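Local atomic coordinates of RNA-dependent RNA polymerase (Farallon virus, PDB entry 6DX5), a protein that carries an N-terminal viral OTU cysteine protease domain, the part seen here, while the full-length protein probably acts as an RNA-directed RNA polymerase. Residues D34-C37 / F38-A41; E51-D54 / T55-T59; E115-K119 / E120-G124; T126-A129 / E130-A133; I168-G172 / A173-A177. One frame throughout, in Å; residues are numbered along the deposited sequence.

Overall arrangement
The five contacts gather round the start of helix 37-47 in the OTU protease domain. Interaction 1 is the hub and touches each of the other four. Its centre lies 9 Å from that of interaction 5, the hairpin 168-172/173-177, where C37 CB approaches H174 CE1 at 3.6 Å. W53 of interaction 2 packs on N36, F39 and R40. Interaction 4, on helix 126-136, meets F38 and F39 with A129, L132 and E128. Interaction 3 joins helix 103-117 to interaction 4 through the hydroxyl of Y122, which probably hydrogen-bonds to E128. Y122 and D127 line the pocket of a bound DTT, probably from the crystallisation liquor. Interactions 2 and 5 do not touch; their centres are about 17 Å apart.

Interaction 1: D34-C37 / F38-A41; sequences DGNC and FFRA
F38 follows C37 at the start of helix 37-47, and a type I beta turn from D34 to C37 leads into it. The sequence DGNC is consistent with the cysteine box that carries the nucleophile in OTU proteases. One water joins turn and helix: it accepts from F38 N and donates to G35 O, 2.7 Å from it. The F38 ring meets F175 edge-to-face and packs on A129 and L132 of helix 126-136.

F39 sits beside N36. The amide nitrogen ND2 of N36 lies at the ring edge, near the ring plane, 3.5 Å from CD2 of F39.

R40 reaches back along the loop. Its backbone N donates to N36 O at 2.8 Å. The side chain is extended from CG to NE (chi2 174°, chi3 171°), which carries the guanidinium to D34. There the two side chains cross at about a right angle. NE of R40 makes a weak salt bridge to OD2 of D34, 3.4 Å long. The same OD2 accepts from N36 N and closes an Asx turn. A second water links D34 OD1, N36 OD1 and R40 NH2, and lies in the guanidinium plane. R40 NH1 forms salt bridges with E50, its strongest partner, and E51.

A41 completes the turn of helix. Its N donates to C37 O at 2.7 Å, and its CB rests 3.3 Å from that oxygen.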
loop_
_atom_site.group_PDB
_atom_site.type_symbol
_atom_site.label_atom_id
_atom_site.label_comp_id
_atom_site.label_asym_id
_atom_site.label_seq_id
_atom_site.Cartn_x
_atom_site.Cartn_y
_atom_site.Cartn_z
ATOM N N ASP A 34 -8.642 -12.859 16.041
ATOM C CA ASP A 34 -8.190 -11.764 16.896
ATOM C C ASP A 34 -7.145 -10.943 16.125
ATOM O O ASP A 34 -6.942 -11.145 14.915
ATOM C CB ASP A 34 -7.665 -12.304 18.239
ATOM C CG ASP A 34 -6.519 -13.343 18.082
ATOM O OD1 ASP A 34 -6.185 -14.057 19.076
ATOM O OD2 ASP A 34 -5.936 -13.443 16.981
ATOM N N GLY A 35 -6.483 -10.011 16.817
ATOM C CA GLY A 35 -5.494 -9.140 16.192
ATOM C C GLY A 35 -4.217 -9.842 15.758
ATOM O O GLY A 35 -3.413 -9.235 15.026
ATOM N N ASN A 36 -4.013 -11.102 16.187
ATOM C CA ASN A 36 -2.855 -11.908 15.783
ATOM C C ASN A 36 -3.108 -12.782 14.547
ATOM O O ASN A 36 -2.271 -13.641 14.227
ATOM C CB ASN A 36 -2.399 -12.788 16.944
ATOM C CG ASN A 36 -1.757 -11.977 18.028
ATOM O OD1 ASN A 36 -1.995 -12.164 19.244
ATOM N ND2 ASN A 36 -0.977 -11.016 17.597
ATOM N N CYS A 37 -4.220 -12.567 13.826
ATOM C CA CYS A 37 -4.574 -13.502 12.757
ATOM C C CYS A 37 -3.517 -13.554 11.641
ATOM O O CYS A 37 -3.294 -14.643 11.071
ATOM C CB CYS A 37 -5.967 -13.186 12.177
ATOM S SG CYS A 37 -6.191 -11.430 11.533
ATOM N N PHE A 38 -2.853 -12.428 11.299
ATOM C CA PHE A 38 -1.762 -12.531 10.323
ATOM C C PHE A 38 -0.668 -13.452 10.840
ATOM O O PHE A 38 -0.214 -14.363 10.132
ATOM C CB PHE A 38 -1.131 -11.174 9.971
ATOM C CG PHE A 38 0.087 -11.339 9.079
ATOM C CD1 PHE A 38 1.386 -11.297 9.595
ATOM C CD2 PHE A 38 -0.059 -11.669 7.738
ATOM C CE1 PHE A 38 2.490 -11.539 8.776
ATOM C CE2 PHE A 38 1.055 -11.895 6.913
ATOM C CZ PHE A 38 2.308 -11.851 7.448
ATOM N N PHE A 39 -0.221 -13.233 12.080
ATOM C CA PHE A 39 0.814 -14.115 12.625
ATOM C C PHE A 39 0.327 -15.556 12.657
ATOM O O PHE A 39 1.101 -16.481 12.373
ATOM C CB PHE A 39 1.244 -13.636 14.028
ATOM C CG PHE A 39 1.782 -12.223 14.044
ATOM C CD1 PHE A 39 2.795 -11.840 13.155
ATOM C CD2 PHE A 39 1.251 -11.264 14.912
ATOM C CE1 PHE A 39 3.311 -10.518 13.147
ATOM C CE2 PHE A 39 1.742 -9.941 14.919
ATOM C CZ PHE A 39 2.791 -9.567 14.022
ATOM N N ARG A 40 -0.969 -15.766 12.994
ATOM C CA ARG A 40 -1.529 -17.128 13.070
ATOM C C ARG A 40 -1.603 -17.786 11.697
ATOM O O ARG A 40 -1.326 -18.996 11.547
ATOM C CB ARG A 40 -2.936 -17.102 13.671
ATOM C CG ARG A 40 -2.953 -16.747 15.155
ATOM C CD ARG A 40 -4.413 -16.595 15.679
ATOM N NE ARG A 40 -4.371 -16.477 17.127
ATOM C CZ ARG A 40 -4.341 -17.537 17.922
ATOM N NH1 ARG A 40 -4.421 -18.770 17.388
ATOM N NH2 ARG A 40 -4.247 -17.380 19.231
ATOM N N ALA A 41 -2.017 -17.016 10.690
ATOM C CA ALA A 41 -2.039 -17.542 9.327
ATOM C C ALA A 41 -0.634 -17.947 8.894
ATOM O O ALA A 41 -0.403 -19.076 8.442
ATOM C CB ALA A 41 -2.637 -16.489 8.372
HETATM O O HOH W 1 -3.797 -14.434 19.788
HETATM O O HOH W 2 -2.669 -10.107 12.551
#

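Interaction 2: E51-D54 / T55-T59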
loop_
_atom_site.group_PDB
_atom_site.type_symbol
_atom_site.label_atom_id
_atom_site.label_comp_id
_atom_site.label_asym_id
_atom_site.label_seq_id
_atom_site.Cartn_x
_atom_site.Cartn_y
_atom_site.Cartn_z
ATOM N N GLU A 51 -0.539 -21.935 16.813
ATOM C CA GLU A 51 -0.081 -21.582 18.152
ATOM C C GLU A 51 1.384 -21.114 18.196
ATOM O O GLU A 51 1.796 -20.532 19.197
ATOM C CB GLU A 51 -0.346 -22.745 19.109
ATOM C CG GLU A 51 -1.929 -23.060 19.245
ATOM C CD GLU A 51 -2.911 -21.792 19.451
ATOM O OE1 GLU A 51 -3.936 -21.625 18.700
ATOM O OE2 GLU A 51 -2.679 -20.972 20.391
ATOM N N MET A 52 2.145 -21.238 17.117
ATOM C CA MET A 52 3.432 -20.576 17.038
ATOM C C MET A 52 3.336 -19.162 16.501
ATOM O O MET A 52 4.348 -18.599 16.048
ATOM C CB MET A 52 4.399 -21.443 16.248
ATOM C CG MET A 52 5.007 -22.560 17.173
ATOM S SD MET A 52 6.240 -23.464 16.215
ATOM C CE MET A 52 7.610 -22.262 16.311
ATOM N N TRP A 53 2.147 -18.546 16.563
ATOM C CA TRP A 53 2.044 -17.161 16.105
ATOM C C TRP A 53 2.997 -16.234 16.872
ATOM O O TRP A 53 3.407 -15.190 16.347
ATOM C CB TRP A 53 0.596 -16.634 16.265
ATOM C CG TRP A 53 0.151 -16.502 17.687
ATOM C CD1 TRP A 53 -0.574 -17.447 18.407
ATOM C CD2 TRP A 53 0.381 -15.401 18.597
ATOM N NE1 TRP A 53 -0.783 -16.995 19.682
ATOM C CE2 TRP A 53 -0.203 -15.756 19.834
ATOM C CE3 TRP A 53 1.013 -14.157 18.485
ATOM C CZ2 TRP A 53 -0.168 -14.916 20.959
ATOM C CZ3 TRP A 53 1.080 -13.332 19.630
ATOM C CH2 TRP A 53 0.485 -13.715 20.831
ATOM N N ASP A 54 3.278 -16.546 18.134
ATOM C CA ASP A 54 4.085 -15.680 18.987
ATOM C C ASP A 54 5.550 -15.738 18.592
ATOM O O ASP A 54 6.255 -14.715 18.663
ATOM C CB ASP A 54 3.919 -16.047 20.480
ATOM C CG ASP A 54 4.081 -17.585 20.764
ATOM O OD1 ASP A 54 4.168 -18.407 19.810
ATOM O OD2 ASP A 54 4.107 -17.981 21.964
ATOM N N THR A 55 6.026 -16.929 18.197
ATOM C CA THR A 55 7.371 -17.050 17.634
ATOM C C THR A 55 7.465 -16.311 16.301
ATOM O O THR A 55 8.479 -15.680 15.988
ATOM C CB THR A 55 7.687 -18.520 17.476
ATOM O OG1 THR A 55 7.581 -19.140 18.762
ATOM C CG2 THR A 55 9.078 -18.770 16.863
ATOM N N VAL A 56 6.399 -16.360 15.512
ATOM C CA VAL A 56 6.367 -15.605 14.266
ATOM C C VAL A 56 6.430 -14.109 14.567
ATOM O O VAL A 56 7.199 -13.361 13.956
ATOM C CB VAL A 56 5.095 -15.976 13.458
ATOM C CG1 VAL A 56 4.929 -14.984 12.296
ATOM C CG2 VAL A 56 5.207 -17.423 12.935
ATOM N N LYS A 57 5.610 -13.645 15.515
ATOM C CA LYS A 57 5.659 -12.252 15.882
ATOM C C LYS A 57 7.073 -11.875 16.367
ATOM O O LYS A 57 7.630 -10.852 15.951
ATOM C CB LYS A 57 4.634 -11.977 16.971
ATOM C CG LYS A 57 4.580 -10.495 17.413
ATOM C CD LYS A 57 3.344 -10.231 18.349
ATOM C CE LYS A 57 3.333 -8.719 18.767
ATOM N NZ LYS A 57 2.328 -8.308 19.807
ATOM N N GLY A 58 7.635 -12.681 17.280
ATOM C CA GLY A 58 8.978 -12.422 17.799
ATOM C C GLY A 58 10.014 -12.393 16.683
ATOM O O GLY A 58 10.951 -11.601 16.716
ATOM N N THR A 59 9.829 -13.225 15.653
ATOM C CA THR A 59 10.737 -13.210 14.515
ATOM C C THR A 59 10.664 -11.882 13.785
ATOM O O THR A 59 11.695 -11.262 13.500
ATOM C CB THR A 59 10.413 -14.378 13.600
ATOM O OG1 THR A 59 10.564 -15.574 14.379
ATOM C CG2 THR A 59 11.346 -14.416 12.348
#
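K57 lies alongside W53, one helical turn further on. The two side chains run side by side and point the same way. CB of K57 sits 3.5 Å from W53 O, the oxygen that accepts the K57 backbone N-H. CG stands opposite the backbone N (chi1 -178°), and the chain is extended from there to NZ. CD reaches the six-membered ring of the indole, 4.0 Å from CZ3 of W53, and it comes at the ring edge, near the plane. The tip continues past the tryptophan. NZ ends near the C-terminus of helix 103-117, where it makes weak hydrogen bonds to A117 O and K119 O.

In W53, chi1 of 67° sets CG between the backbone N and the carbonyl carbon. The ring also has D54 CB over one face, offset toward the rim.

D54 turns its carboxylate onto the backbone of its neighbour. OD1 of D54 accepts from T55 N at 2.9 Å, and the donor stands above the carboxylate plane. A carboxylate at this point probably interacts well with the positive end of the helix dipole. M52 bends at chi3 (78°), which brings its methyl CE to 3.8 Å from CG2 of T55. Those two side chains also lie side by side.

Three backbone bonds stitch the turn: V56 N to M52 O, K57 N to W53 O, and G58 N to D54 O. Inward, V56 faces A43 and F47 of helix 37-47. This is the regular i to i+4 pattern of an alpha-helix, here the first turn of helix 53-66 in the OTU domain, with M52 at the N-cap position.

Interaction 3: E115-K119 / E120-G124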
loop_
_atom_site.group_PDB
_atom_site.type_symbol
_atom_site.label_atom_id
_atom_site.label_comp_id
_atom_site.label_asym_id
_atom_site.label_seq_id
_atom_site.Cartn_x
_atom_site.Cartn_y
_atom_site.Cartn_z
ATOM N N GLU A 115 7.146 0.176 20.406
ATOM C CA GLU A 115 6.150 0.505 21.433
ATOM C C GLU A 115 4.742 0.084 21.012
ATOM O O GLU A 115 3.973 -0.432 21.837
ATOM C CB GLU A 115 6.168 2.000 21.768
ATOM C CG GLU A 115 7.289 2.386 22.736
ATOM C CD GLU A 115 7.377 3.891 23.023
ATOM O OE1 GLU A 115 6.335 4.588 22.979
ATOM O OE2 GLU A 115 8.503 4.366 23.292
ATOM N N ASP A 116 4.380 0.295 19.738
ATOM C CA ASP A 116 3.084 -0.188 19.270
ATOM C C ASP A 116 3.106 -1.691 19.092
ATOM O O ASP A 116 2.193 -2.396 19.556
ATOM C CB ASP A 116 2.683 0.468 17.948
ATOM C CG ASP A 116 2.228 1.921 18.110
ATOM O OD1 ASP A 116 2.025 2.413 19.259
ATOM O OD2 ASP A 116 2.084 2.574 17.050
ATOM N N ALA A 117 4.136 -2.203 18.413
ATOM C CA ALA A 117 4.091 -3.584 17.945
ATOM C C ALA A 117 4.159 -4.581 19.089
ATOM O O ALA A 117 3.585 -5.670 18.990
ATOM C CB ALA A 117 5.221 -3.843 16.951
ATOM N N THR A 118 4.816 -4.242 20.189
ATOM C CA THR A 118 4.967 -5.223 21.249
ATOM C C THR A 118 3.722 -5.325 22.117
ATOM O O THR A 118 3.594 -6.296 22.865
ATOM C CB THR A 118 6.210 -4.919 22.108
ATOM O OG1 THR A 118 6.098 -3.617 22.700
ATOM C CG2 THR A 118 7.481 -4.963 21.278
ATOM N N LYS A 119 2.798 -4.379 22.026
ATOM C CA LYS A 119 1.530 -4.500 22.747
ATOM C C LYS A 119 0.814 -5.791 22.363
ATOM O O LYS A 119 0.881 -6.234 21.215
ATOM C CB LYS A 119 0.612 -3.318 22.418
ATOM C CG LYS A 119 1.155 -1.949 22.738
ATOM C CD LYS A 119 0.511 -1.421 23.966
ATOM C CE LYS A 119 0.475 0.108 23.940
ATOM N NZ LYS A 119 1.804 0.692 23.684
ATOM N N GLU A 120 0.084 -6.383 23.323
ATOM C CA GLU A 120 -0.693 -7.590 23.016
ATOM C C GLU A 120 -1.840 -7.297 22.051
ATOM O O GLU A 120 -2.268 -8.192 21.316
ATOM C CB GLU A 120 -1.266 -8.243 24.281
ATOM C CG GLU A 120 -0.285 -8.526 25.401
ATOM C CD GLU A 120 -0.159 -7.334 26.357
ATOM O OE1 GLU A 120 -0.212 -6.168 25.873
ATOM O OE2 GLU A 120 0.006 -7.549 27.588
ATOM N N GLY A 121 -2.366 -6.065 22.053
ATOM C CA GLY A 121 -3.461 -5.693 21.171
ATOM C C GLY A 121 -3.074 -5.302 19.759
ATOM O O GLY A 121 -3.929 -4.875 18.978
ATOM N N TYR A 122 -1.810 -5.455 19.390
ATOM C CA TYR A 122 -1.344 -5.006 18.083
ATOM C C TYR A 122 -1.843 -5.910 16.963
ATOM O O TYR A 122 -1.823 -7.131 17.073
ATOM C CB TYR A 122 0.188 -4.981 18.075
ATOM C CG TYR A 122 0.827 -4.564 16.763
ATOM C CD1 TYR A 122 1.550 -5.481 15.994
ATOM C CD2 TYR A 122 0.757 -3.244 16.332
ATOM C CE1 TYR A 122 2.175 -5.105 14.839
ATOM C CE2 TYR A 122 1.382 -2.857 15.168
ATOM C CZ TYR A 122 2.106 -3.779 14.438
ATOM O OH TYR A 122 2.736 -3.373 13.284
ATOM N N TRP A 123 -2.250 -5.304 15.863
ATOM C CA TRP A 123 -2.743 -6.007 14.694
ATOM C C TRP A 123 -1.609 -6.179 13.685
ATOM O O TRP A 123 -1.308 -5.260 12.913
ATOM C CB TRP A 123 -3.893 -5.227 14.080
ATOM C CG TRP A 123 -5.191 -5.531 14.719
ATOM C CD1 TRP A 123 -5.658 -5.021 15.895
ATOM C CD2 TRP A 123 -6.218 -6.389 14.217
ATOM N NE1 TRP A 123 -6.911 -5.506 16.167
ATOM C CE2 TRP A 123 -7.288 -6.352 15.161
ATOM C CE3 TRP A 123 -6.348 -7.182 13.070
ATOM C CZ2 TRP A 123 -8.459 -7.101 15.008
ATOM C CZ3 TRP A 123 -7.521 -7.903 12.907
ATOM C CH2 TRP A 123 -8.572 -7.854 13.871
ATOM N N GLY A 124 -1.014 -7.372 13.653
ATOM C CA GLY A 124 -0.006 -7.653 12.645
ATOM C C GLY A 124 -0.568 -7.563 11.235
ATOM O O GLY A 124 -1.770 -7.671 11.019
#
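Y122 lays one face of its ring on the backbone of A117. CA of A117 is 3.6 Å from the ring centroid, only 10° off the ring normal, so it sits over the middle of the face. This is a CH-pi contact. The methyl of A117 adds to it, with CB 3.9 Å from CE1 of Y122. D116 comes to the ring obliquely: its carbonyl O lies 3.6 Å from CD2 of Y122.

The ring is placed by a trans first torsion. CG of Y122 stands opposite the backbone N (chi1 179°), which sends the ring back over A117 of helix 103-117. CB of Y122 rests on K119 O.

The chain makes this return through a type I beta turn from K119 to Y122, in the loop after helix 103-117. Y122 N donates to K119 O at 3.3 Å, a weak bond. K119 bends at chi2 and chi4. Its ammonium thereby curls back to E115, and NZ donates to E115 O at 3.1 Å from above the carbonyl plane.

E120 bends at chi2 as well, and OE1 of E120 comes near the backbone C of K119. The polar ends reach beyond these residues. D116 OD2 bonds to Y78 OH. Y122 OH probably bonds to E128 OE1, at an unusually short distance, and it also meets O2 of a bound DTT, probably from the crystallisation liquor.

Interaction 4: T126-A129 / E130-A133; sequences TDEA and EMLA
A129 and A133 are joined by a backbone hydrogen bond of helix 126-136, with A133 N 3.0 Å from A129 O. The methyl of A133 packs against the same oxygen. The CB of A129 points away from the following turn, and the side chain packs on F38 and F157.

E130 turns back along the helix through water. CG lies trans to the backbone N (chi1 169°) and the chain stays extended. This puts OE1 of E130 beside two waters. One donates to OE1 at 2.6 Å and to D127 O at 3.0 Å. The other donates to OE1 and, weakly, to T126 O. G73 N also donates to OE1. The backbone N of E130 bonds directly to T126 O.

E128 O accepts from L132 N at 2.9 Å, nearly straight (170° at the hydrogen). CG of L132 lies 3.3 Å from that oxygen. M131 runs extended beside E128, with its SD 4.2 Å from CG of E128, while its own CG touches D127 O.

The carboxylate of E128 is bound by the hydroxyl of Y113 at OE1 and by G125 N at OE2, with Y122 as a probable further partner. Both glutamates are buried, yet each has several hydrogen-bonding partners. Such surroundings would probably help keep E130 ionised, since three donors converge on one oxygen.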
loop_
_atom_site.group_PDB
_atom_site.type_symbol
_atom_site.label_atom_id
_atom_site.label_comp_id
_atom_site.label_asym_id
_atom_site.label_seq_id
_atom_site.Cartn_x
_atom_site.Cartn_y
_atom_site.Cartn_z
ATOM N N THR A 126 0.779 -6.303 6.780
ATOM C CA THR A 126 1.778 -6.288 5.702
ATOM C C THR A 126 3.140 -5.750 6.176
ATOM O O THR A 126 4.185 -6.192 5.683
ATOM C CB THR A 126 1.251 -5.467 4.513
ATOM O OG1 THR A 126 0.861 -4.168 4.974
ATOM C CG2 THR A 126 0.006 -6.138 3.916
ATOM N N ASP A 127 3.177 -4.826 7.146
ATOM C CA ASP A 127 4.493 -4.359 7.607
ATOM C C ASP A 127 5.304 -5.536 8.104
ATOM O O ASP A 127 6.505 -5.623 7.864
ATOM C CB ASP A 127 4.365 -3.331 8.725
ATOM C CG ASP A 127 3.900 -1.950 8.240
ATOM O OD1 ASP A 127 3.695 -1.692 7.012
ATOM O OD2 ASP A 127 3.734 -1.109 9.149
ATOM N N GLU A 128 4.650 -6.487 8.745
ATOM C CA GLU A 128 5.363 -7.651 9.250
ATOM C C GLU A 128 5.522 -8.746 8.183
ATOM O O GLU A 128 6.522 -9.477 8.233
ATOM C CB GLU A 128 4.672 -8.198 10.503
ATOM C CG GLU A 128 4.820 -7.254 11.734
ATOM C CD GLU A 128 3.864 -6.066 11.687
ATOM O OE1 GLU A 128 4.241 -4.994 12.261
ATOM O OE2 GLU A 128 2.740 -6.210 11.095
ATOM N N ALA A 129 4.601 -8.872 7.204
ATOM C CA ALA A 129 4.875 -9.745 6.052
ATOM C C ALA A 129 6.226 -9.397 5.411
ATOM O O ALA A 129 7.011 -10.282 5.063
ATOM C CB ALA A 129 3.763 -9.636 4.995
ATOM N N GLU A 130 6.505 -8.119 5.234
ATOM C CA GLU A 130 7.768 -7.737 4.648
ATOM C C GLU A 130 8.938 -8.212 5.512
ATOM O O GLU A 130 9.974 -8.663 4.993
ATOM C CB GLU A 130 7.782 -6.223 4.480
ATOM C CG GLU A 130 9.107 -5.664 4.124
ATOM C CD GLU A 130 9.071 -4.157 3.819
ATOM O OE1 GLU A 130 8.209 -3.412 4.381
ATOM O OE2 GLU A 130 9.912 -3.735 2.947
ATOM N N MET A 131 8.804 -8.094 6.835
ATOM C CA MET A 131 9.897 -8.462 7.734
ATOM C C MET A 131 10.142 -9.958 7.677
ATOM O O MET A 131 11.292 -10.409 7.574
ATOM C CB MET A 131 9.532 -8.027 9.151
ATOM C CG MET A 131 9.418 -6.456 9.273
ATOM S SD MET A 131 8.799 -6.032 10.894
ATOM C CE MET A 131 8.425 -4.225 10.665
ATOM N N LEU A 132 9.045 -10.737 7.761
ATOM C CA LEU A 132 9.135 -12.184 7.777
ATOM C C LEU A 132 9.745 -12.697 6.484
ATOM O O LEU A 132 10.538 -13.638 6.507
ATOM C CB LEU A 132 7.732 -12.759 7.949
ATOM C CG LEU A 132 7.175 -12.530 9.352
ATOM C CD1 LEU A 132 5.666 -12.963 9.371
ATOM C CD2 LEU A 132 8.041 -13.409 10.297
ATOM N N ALA A 133 9.369 -12.096 5.340
ATOM C CA ALA A 133 9.891 -12.553 4.060
ATOM C C ALA A 133 11.411 -12.405 4.016
ATOM O O ALA A 133 12.121 -13.339 3.613
ATOM C CB ALA A 133 9.251 -11.768 2.911
HETATM O O HOH W 3 5.283 -3.519 4.250
HETATM O O HOH W 4 8.088 -3.195 6.921
#

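Interaction 5: I168-G172 / A173-A177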
loop_
_atom_site.group_PDB
_atom_site.type_symbol
_atom_site.label_atom_id
_atom_site.label_comp_id
_atom_site.label_asym_id
_atom_site.label_seq_id
_atom_site.Cartn_x
_atom_site.Cartn_y
_atom_site.Cartn_z
ATOM N N ILE A 168 -1.483 -16.157 1.697
ATOM C CA ILE A 168 -2.379 -15.743 2.765
ATOM C C ILE A 168 -3.493 -14.948 2.127
ATOM O O ILE A 168 -3.246 -14.206 1.174
ATOM C CB ILE A 168 -1.583 -14.943 3.806
ATOM C CG1 ILE A 168 -0.545 -15.896 4.445
ATOM C CG2 ILE A 168 -2.490 -14.241 4.818
ATOM C CD1 ILE A 168 0.114 -15.360 5.620
ATOM N N VAL A 169 -4.739 -15.160 2.578
ATOM C CA VAL A 169 -5.863 -14.403 2.044
ATOM C C VAL A 169 -6.236 -13.361 3.080
ATOM O O VAL A 169 -6.159 -13.612 4.284
ATOM C CB VAL A 169 -7.061 -15.313 1.711
ATOM C CG1 VAL A 169 -7.545 -16.065 2.964
ATOM C CG2 VAL A 169 -8.223 -14.523 1.135
ATOM N N ARG A 170 -6.653 -12.192 2.619
ATOM C CA ARG A 170 -7.015 -11.098 3.502
ATOM C C ARG A 170 -8.385 -10.602 3.091
ATOM O O ARG A 170 -8.572 -10.174 1.938
ATOM C CB ARG A 170 -6.019 -9.942 3.408
ATOM C CG ARG A 170 -6.398 -8.798 4.358
ATOM C CD ARG A 170 -5.580 -7.553 4.129
ATOM N NE ARG A 170 -5.675 -6.705 5.317
ATOM C CZ ARG A 170 -4.893 -5.653 5.576
ATOM N NH1 ARG A 170 -3.945 -5.281 4.699
ATOM N NH2 ARG A 170 -5.063 -4.983 6.710
ATOM N N CYS A 171 -9.331 -10.608 4.035
ATOM C CA CYS A 171 -10.688 -10.119 3.771
ATOM C C CYS A 171 -10.973 -9.012 4.777
ATOM O O CYS A 171 -11.147 -9.294 5.968
ATOM C CB CYS A 171 -11.713 -11.254 3.868
ATOM S SG CYS A 171 -13.382 -10.698 3.217
ATOM N N GLY A 172 -10.944 -7.757 4.323
ATOM C CA GLY A 172 -10.905 -6.611 5.229
ATOM C C GLY A 172 -9.734 -6.646 6.219
ATOM O O GLY A 172 -8.536 -6.616 5.865
ATOM N N ALA A 173 -10.070 -6.651 7.500
ATOM C CA ALA A 173 -9.032 -6.700 8.519
ATOM C C ALA A 173 -8.549 -8.119 8.792
ATOM O O ALA A 173 -7.534 -8.281 9.463
ATOM C CB ALA A 173 -9.536 -6.094 9.832
ATOM N N HIS A 174 -9.214 -9.153 8.265
ATOM C CA HIS A 174 -8.935 -10.502 8.719
ATOM C C HIS A 174 -8.047 -11.276 7.739
ATOM O O HIS A 174 -8.293 -11.281 6.539
ATOM C CB HIS A 174 -10.252 -11.284 8.970
ATOM C CG HIS A 174 -10.000 -12.629 9.559
ATOM N ND1 HIS A 174 -9.481 -12.791 10.821
ATOM C CD2 HIS A 174 -10.014 -13.868 9.006
ATOM C CE1 HIS A 174 -9.267 -14.083 11.054
ATOM N NE2 HIS A 174 -9.579 -14.760 9.965
ATOM N N PHE A 175 -7.073 -12.019 8.274
ATOM C CA PHE A 175 -6.189 -12.864 7.475
ATOM C C PHE A 175 -6.459 -14.333 7.781
ATOM O O PHE A 175 -6.610 -14.699 8.948
ATOM C CB PHE A 175 -4.696 -12.582 7.766
ATOM C CG PHE A 175 -4.237 -11.168 7.442
ATOM C CD1 PHE A 175 -3.593 -10.895 6.225
ATOM C CD2 PHE A 175 -4.333 -10.141 8.386
ATOM C CE1 PHE A 175 -3.090 -9.611 5.917
ATOM C CE2 PHE A 175 -3.860 -8.820 8.095
ATOM C CZ PHE A 175 -3.228 -8.559 6.849
ATOM N N ASP A 176 -6.500 -15.189 6.738
ATOM C CA ASP A 176 -6.496 -16.655 6.894
ATOM C C ASP A 176 -5.370 -17.256 6.035
ATOM O O ASP A 176 -4.783 -16.570 5.177
ATOM C CB ASP A 176 -7.855 -17.274 6.481
ATOM C CG ASP A 176 -8.978 -17.007 7.490
ATOM O OD1 ASP A 176 -10.141 -16.765 7.026
ATOM O OD2 ASP A 176 -8.735 -17.108 8.757
ATOM N N ALA A 177 -5.100 -18.563 6.221
ATOM C CA ALA A 177 -4.066 -19.251 5.442
ATOM C C ALA A 177 -4.669 -19.854 4.183
ATOM O O ALA A 177 -5.863 -20.167 4.156
ATOM C CB ALA A 177 -3.408 -20.341 6.285
HETATM O O HOH W 5 -5.911 -5.780 9.402
#
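Strands 168-171 and 174-177 run antiparallel, their axes 4.7 Å apart and 154° between directions, and a type II' turn from C171 to H174 joins them. V169 and D176 form one hydrogen-bonded pair, with D176 N 2.9 Å from V169 O. C171 and H174 form the other, with C171 N 2.8 Å from H174 O. G172 takes a positive phi at the turn.

R170 and F175 lie side by side on one face. CG of R170 sits over the F175 ring, 4.0 Å from its centroid, a CH-pi contact. Further out NE is 3.4 Å from CZ of F175, and guanidinium and ring are 24° apart. NE also bonds weakly to G172 O, and a water links R170 NH2 to A173 O. CG2 of I168 meets the edge of the same ring.

This beta hairpin belongs to the central mixed sheet of the OTU domain, beside strands 140-145 and 26-29. Its other face carries V169, C171, H174 and D176. CG1 of V169 packs on CB of D176, 3.7 Å away. H174 NE2 donates to D176 OD2 at 2.8 Å, a His-carboxylate bond, and H174 touches C37. D176 is held in turn by R28 and V31 N.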